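Local coordinates for DegV domain-containing protein Cgl2349/cg2579 (Corynebacterium glutamicum, PDB 3EGL), which binds long-chain fatty acids such as palmitate and may take part in lipid transport or fatty acid metabolism, at residues 32-35 with 40-43; 213-218 with 246-251. All coordinates share one frame; numbering follows the deposited sequence.

From the N terminus, the chain first meets itself in interaction 1, where 32-35 turns back through four residues onto 40-43 and closes a hairpin at one edge of the five-stranded mixed sheet. Interaction 2 follows in series and neither nests in nor crosses the first: from strand 209-215, in the six-stranded mixed sheet, the chain runs on through helix 224-231 and strand 237-242 before helix 245-251 closes a much longer loop against Asn215. That helix joins the two contacts, because Thr246 and Val249 pack on Val33 and Thr42 and His250 bonds to Thr42. Both contacts touch the same palmitate, whose head is near the hairpin and whose chain runs along the helix.

Interaction 1: residues 32-35 with 40-43; sequences HVMN and RSTS. With PLM (palmitic acid), chain D.
Residues 32-35 and 40-43 pair antiparallel, and four backbone hydrogen bonds satisfy the N-H and C=O groups of the two hydrogen-bonded pairs. In the first, His32 N gives a nearly straight bond to Ser43 O (168° at the hydrogen), whereas the return bond from Ser43 N to His32 O is clearly more bent. His32 O also receives a CA-H...O contact from Thr42 CA at 3.0 Å. In the second pair, Met34 N reaches Ser41 O at 2.7 Å and Ser41 N reaches Met34 O at 2.9 Å. The selenomethionine chain of Met34 bends back along this face, bringing SE to 3.7 Å from Ser43 CB; a flexible, largely apolar methionine chain suits such a reach. On the same face the imidazole NE2 of His32 is bonded to Glu49. The other face carries Val33 and Thr42, whose small branches suit packing against helix 245-251. Near the turn, the Asn35 amide stacks on the Arg40 guanidinium with planes 23° apart, OD1 lying 3.4 Å above the guanidinium plane, over its centre, where the cation would attract a carbonyl oxygen. With chi1 at 76°, Thr42 aims OG1 at the palmitate and donates to O2 at 2.8 Å; the same hydroxyl is bonded to His250 NE2, and Ser76 holds the carboxylate too. This is a beta hairpin contributing to the fatty-acid head-group site of the DegV fold.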
loop_
_atom_site.group_PDB
_atom_site.type_symbol
_atom_site.label_atom_id
_atom_site.label_comp_id
_atom_site.label_asym_id
_atom_site.label_seq_id
_atom_site.Cartn_x
_atom_site.Cartn_y
_atom_site.Cartn_z
ATOM N N HIS A 32 13.363 -5.804 -0.331
ATOM C CA HIS A 32 14.405 -6.592 0.363
ATOM C C HIS A 32 14.403 -6.490 1.884
ATOM O O HIS A 32 14.290 -5.396 2.466
ATOM C CB HIS A 32 15.793 -6.222 -0.167
ATOM C CG HIS A 32 15.886 -6.311 -1.653
ATOM N ND1 HIS A 32 15.957 -7.517 -2.317
ATOM C CD2 HIS A 32 15.839 -5.357 -2.611
ATOM C CE1 HIS A 32 15.978 -7.302 -3.619
ATOM N NE2 HIS A 32 15.928 -6.000 -3.820
ATOM N N VAL A 33 14.552 -7.649 2.513
ATOM C CA VAL A 33 14.823 -7.739 3.936
ATOM C C VAL A 33 16.217 -8.342 4.134
ATOM O O VAL A 33 16.483 -9.458 3.697
ATOM C CB VAL A 33 13.740 -8.564 4.684
ATOM C CG1 VAL A 33 14.172 -8.846 6.114
ATOM C CG2 VAL A 33 12.438 -7.809 4.713
HETATM N N MSE A 34 17.113 -7.586 4.761
HETATM C CA MSE A 34 18.442 -8.113 5.099
HETATM C C MSE A 34 18.497 -8.459 6.578
HETATM O O MSE A 34 18.309 -7.608 7.445
HETATM C CB MSE A 34 19.560 -7.151 4.730
HETATM C CG MSE A 34 19.679 -6.889 3.246
HETATM SE SE MSE A 34 18.851 -5.151 2.779
HETATM C CE MSE A 34 20.519 -4.112 2.848
ATOM N N ASN A 35 18.700 -9.734 6.856
ATOM C CA ASN A 35 18.834 -10.180 8.210
ATOM C C ASN A 35 20.315 -10.423 8.383
ATOM O O ASN A 35 20.807 -11.497 8.051
ATOM C CB ASN A 35 18.002 -11.453 8.417
ATOM C CG ASN A 35 17.681 -11.719 9.886
ATOM O OD1 ASN A 35 17.536 -10.792 10.686
ATOM N ND2 ASN A 35 17.576 -13.001 10.248
ATOM N N ARG A 40 17.246 -6.563 11.603
ATOM C CA ARG A 40 16.671 -6.635 10.288
ATOM C C ARG A 40 16.698 -5.248 9.681
ATOM O O ARG A 40 16.524 -4.255 10.384
ATOM C CB ARG A 40 15.257 -7.199 10.344
ATOM C CG ARG A 40 15.277 -8.684 10.339
ATOM C CD ARG A 40 13.903 -9.266 10.279
ATOM N NE ARG A 40 13.960 -10.724 10.384
ATOM C CZ ARG A 40 14.192 -11.406 11.516
ATOM N NH1 ARG A 40 14.409 -10.772 12.673
ATOM N NH2 ARG A 40 14.208 -12.736 11.495
ATOM N N SER A 41 16.973 -5.181 8.386
ATOM C CA SER A 41 16.790 -3.924 7.659
ATOM C C SER A 41 16.241 -4.194 6.276
ATOM O O SER A 41 16.100 -5.359 5.850
ATOM C CB SER A 41 18.072 -3.105 7.586
ATOM O OG SER A 41 19.058 -3.861 6.947
ATOM N N THR A 42 15.911 -3.107 5.590
ATOM C CA THR A 42 15.188 -3.205 4.345
ATOM C C THR A 42 15.786 -2.322 3.279
ATOM O O THR A 42 16.529 -1.412 3.550
ATOM C CB THR A 42 13.681 -2.891 4.510
ATOM O OG1 THR A 42 13.467 -1.475 4.648
ATOM C CG2 THR A 42 13.087 -3.639 5.708
ATOM N N SER A 43 15.388 -2.578 2.055
ATOM C CA SER A 43 15.971 -1.935 0.923
ATOM C C SER A 43 14.915 -1.838 -0.193
ATOM O O SER A 43 14.139 -2.776 -0.433
ATOM C CB SER A 43 17.113 -2.831 0.507
ATOM O OG SER A 43 17.767 -2.289 -0.571
HETATM C C1 PLM D . 12.647 0.281 1.649
HETATM O O1 PLM D . 12.604 1.299 0.934
HETATM O O2 PLM D . 13.630 0.130 2.392
HETATM C C2 PLM D . 11.553 -0.744 1.669
HETATM C C3 PLM D . 10.288 -0.086 2.214
HETATM C C4 PLM D . 10.229 0.107 3.708
HETATM C C5 PLM D . 9.152 1.164 3.940
HETATM C C6 PLM D . 8.833 1.360 5.400
HETATM C C7 PLM D . 7.796 2.454 5.521
HETATM C C8 PLM D . 7.066 2.484 6.873
HETATM C C9 PLM D . 6.050 1.343 6.961
HETATM C CA PLM D . 4.927 1.626 7.969
HETATM C CB PLM D . 4.200 0.363 8.414
HETATM C CC PLM D . 3.485 -0.442 7.319
HETATM C CD PLM D . 2.043 0.012 7.168
HETATM C CE PLM D . 1.128 -1.074 6.638
HETATM C CF PLM D . 0.639 -0.740 5.225
HETATM C CG PLM D . -0.716 -0.037 5.177
#

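Interaction 2: residues 213-218 with 246-251; sequences GQNEAR and TLAVHS. With PLM (palmitic acid), chain D.
Ala248 CB of helix 245-251 lies over the flat face of the Asn215 amide, 3.4 Å from Asn215 CG, and this one close meeting makes up most of a small contact burying only 94 Å² in all. Asn215 gets there by holding CG anti to its backbone N (chi1 178°), which extends the amide toward the helix. A methyl is short enough to let a planar group lie against it, so alanine suits the spot. The backbone here is held in turn by hydrogen bonds between Asn215 and both Gly254 and Ala255. Beyond it the chain leaves the helix: Glu216 and Arg218 are exposed, as suits charged residues, though Glu216 still touches Pro253 and Arg218 makes a long, weak ion pair with Asp242. Far denser is the helix side that meets palmitate. There Leu247 CB comes to 3.7 Å from PLM atom CC, and its branch CD2 lies 3.9 Å from PLM C5. His250 CD2 approaches PLM C6 at 3.3 Å, while Ser251 CB and Thr246 CG2 also touch the ligand, the latter near its head. Carbon atoms thus meet the chain even where the residue is polar. Dispersion and hydrophobic burial therefore account for the helix's grip on the acyl chain, and between these two segments the helix meets Asn215 by van der Waals contact.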
loop_
_atom_site.group_PDB
_atom_site.type_symbol
_atom_site.label_atom_id
_atom_site.label_comp_id
_atom_site.label_asym_id
_atom_site.label_seq_id
_atom_site.Cartn_x
_atom_site.Cartn_y
_atom_site.Cartn_z
ATOM N N GLY A 213 -5.010 -5.029 7.325
ATOM C CA GLY A 213 -3.712 -5.688 7.346
ATOM C C GLY A 213 -3.276 -5.955 8.763
ATOM O O GLY A 213 -3.577 -5.180 9.691
ATOM N N GLN A 214 -2.549 -7.047 8.954
ATOM C CA GLN A 214 -2.043 -7.340 10.297
ATOM C C GLN A 214 -0.652 -7.928 10.249
ATOM O O GLN A 214 -0.288 -8.670 9.325
ATOM C CB GLN A 214 -2.995 -8.261 11.080
ATOM C CG GLN A 214 -3.198 -9.637 10.479
ATOM C CD GLN A 214 -2.022 -10.593 10.752
ATOM O OE1 GLN A 214 -1.684 -11.406 9.901
ATOM N NE2 GLN A 214 -1.387 -10.476 11.929
ATOM N N ASN A 215 0.117 -7.612 11.274
ATOM C CA ASN A 215 1.363 -8.297 11.494
ATOM C C ASN A 215 1.410 -8.809 12.912
ATOM O O ASN A 215 1.589 -8.024 13.869
ATOM C CB ASN A 215 2.560 -7.388 11.212
ATOM C CG ASN A 215 3.865 -8.081 11.498
ATOM O OD1 ASN A 215 4.635 -7.633 12.327
ATOM N ND2 ASN A 215 4.093 -9.219 10.860
ATOM N N GLU A 216 1.250 -10.129 13.037
ATOM C CA GLU A 216 1.159 -10.804 14.338
ATOM C C GLU A 216 0.074 -10.200 15.207
ATOM O O GLU A 216 0.292 -9.911 16.398
ATOM C CB GLU A 216 2.496 -10.736 15.057
ATOM C CG GLU A 216 3.462 -11.697 14.471
ATOM C CD GLU A 216 4.808 -11.554 15.085
ATOM O OE1 GLU A 216 5.027 -12.019 16.252
ATOM O OE2 GLU A 216 5.661 -10.982 14.378
ATOM N N ALA A 217 -1.085 -9.976 14.596
ATOM C CA ALA A 217 -2.189 -9.313 15.269
ATOM C C ALA A 217 -3.519 -9.822 14.687
ATOM O O ALA A 217 -4.474 -9.041 14.487
ATOM C CB ALA A 217 -2.053 -7.811 15.121
ATOM N N ARG A 218 -3.541 -11.131 14.395
ATOM C CA ARG A 218 -4.715 -11.820 13.836
ATOM C C ARG A 218 -6.021 -11.574 14.616
ATOM O O ARG A 218 -7.029 -11.144 14.033
ATOM C CB ARG A 218 -4.457 -13.320 13.716
ATOM C CG ARG A 218 -3.301 -13.614 12.785
ATOM C CD ARG A 218 -3.444 -14.974 12.119
ATOM N NE ARG A 218 -2.210 -15.312 11.409
ATOM C CZ ARG A 218 -1.984 -15.065 10.122
ATOM N NH1 ARG A 218 -2.912 -14.468 9.367
ATOM N NH2 ARG A 218 -0.817 -15.415 9.587
ATOM N N THR A 246 8.447 -6.893 4.693
ATOM C CA THR A 246 9.331 -5.745 4.564
ATOM C C THR A 246 8.809 -4.577 5.373
ATOM O O THR A 246 9.595 -3.865 6.009
ATOM C CB THR A 246 9.515 -5.310 3.102
ATOM O OG1 THR A 246 9.969 -6.434 2.341
ATOM C CG2 THR A 246 10.578 -4.222 2.989
ATOM N N LEU A 247 7.491 -4.384 5.344
ATOM C CA LEU A 247 6.889 -3.351 6.139
ATOM C C LEU A 247 6.851 -3.742 7.611
ATOM O O LEU A 247 6.939 -2.878 8.472
ATOM C CB LEU A 247 5.497 -2.979 5.613
ATOM C CG LEU A 247 5.398 -2.697 4.102
ATOM C CD1 LEU A 247 3.934 -2.440 3.706
ATOM C CD2 LEU A 247 6.321 -1.525 3.675
ATOM N N ALA A 248 6.753 -5.039 7.901
ATOM C CA ALA A 248 6.614 -5.512 9.286
ATOM C C ALA A 248 7.877 -5.188 10.042
ATOM O O ALA A 248 7.838 -4.887 11.261
ATOM C CB ALA A 248 6.320 -7.003 9.349
ATOM N N VAL A 249 8.999 -5.180 9.314
ATOM C CA VAL A 249 10.247 -4.718 9.908
ATOM C C VAL A 249 10.070 -3.317 10.552
ATOM O O VAL A 249 10.600 -3.057 11.645
ATOM C CB VAL A 249 11.387 -4.647 8.884
ATOM C CG1 VAL A 249 12.594 -3.959 9.521
ATOM C CG2 VAL A 249 11.732 -6.049 8.295
ATOM N N HIS A 250 9.317 -2.426 9.897
ATOM C CA HIS A 250 9.213 -1.061 10.366
ATOM C C HIS A 250 7.955 -0.759 11.161
ATOM O O HIS A 250 7.900 0.256 11.853
ATOM C CB HIS A 250 9.353 -0.092 9.199
ATOM C CG HIS A 250 10.656 -0.225 8.460
ATOM N ND1 HIS A 250 11.881 0.026 9.050
ATOM C CD2 HIS A 250 10.918 -0.559 7.169
ATOM C CE1 HIS A 250 12.843 -0.163 8.155
ATOM N NE2 HIS A 250 12.284 -0.538 7.011
ATOM N N SER A 251 6.936 -1.606 11.042
ATOM C CA SER A 251 5.735 -1.445 11.860
ATOM C C SER A 251 5.875 -2.127 13.222
ATOM O O SER A 251 5.274 -1.693 14.170
ATOM C CB SER A 251 4.506 -2.020 11.167
ATOM O OG SER A 251 4.606 -3.443 11.007
HETATM C C1 PLM D . 12.647 0.281 1.649
HETATM O O1 PLM D . 12.604 1.299 0.934
HETATM O O2 PLM D . 13.630 0.130 2.392
HETATM C C2 PLM D . 11.553 -0.744 1.669
HETATM C C3 PLM D . 10.288 -0.086 2.214
HETATM C C4 PLM D . 10.229 0.107 3.708
HETATM C C5 PLM D . 9.152 1.164 3.940
HETATM C C6 PLM D . 8.833 1.360 5.400
HETATM C C7 PLM D . 7.796 2.454 5.521
HETATM C C8 PLM D . 7.066 2.484 6.873
HETATM C C9 PLM D . 6.050 1.343 6.961
HETATM C CA PLM D . 4.927 1.626 7.969
HETATM C CB PLM D . 4.200 0.363 8.414
HETATM C CC PLM D . 3.485 -0.442 7.319
HETATM C CD PLM D . 2.043 0.012 7.168
HETATM C CE PLM D . 1.128 -1.074 6.638
HETATM C CF PLM D . 0.639 -0.740 5.225
HETATM C CG PLM D . -0.716 -0.037 5.177
#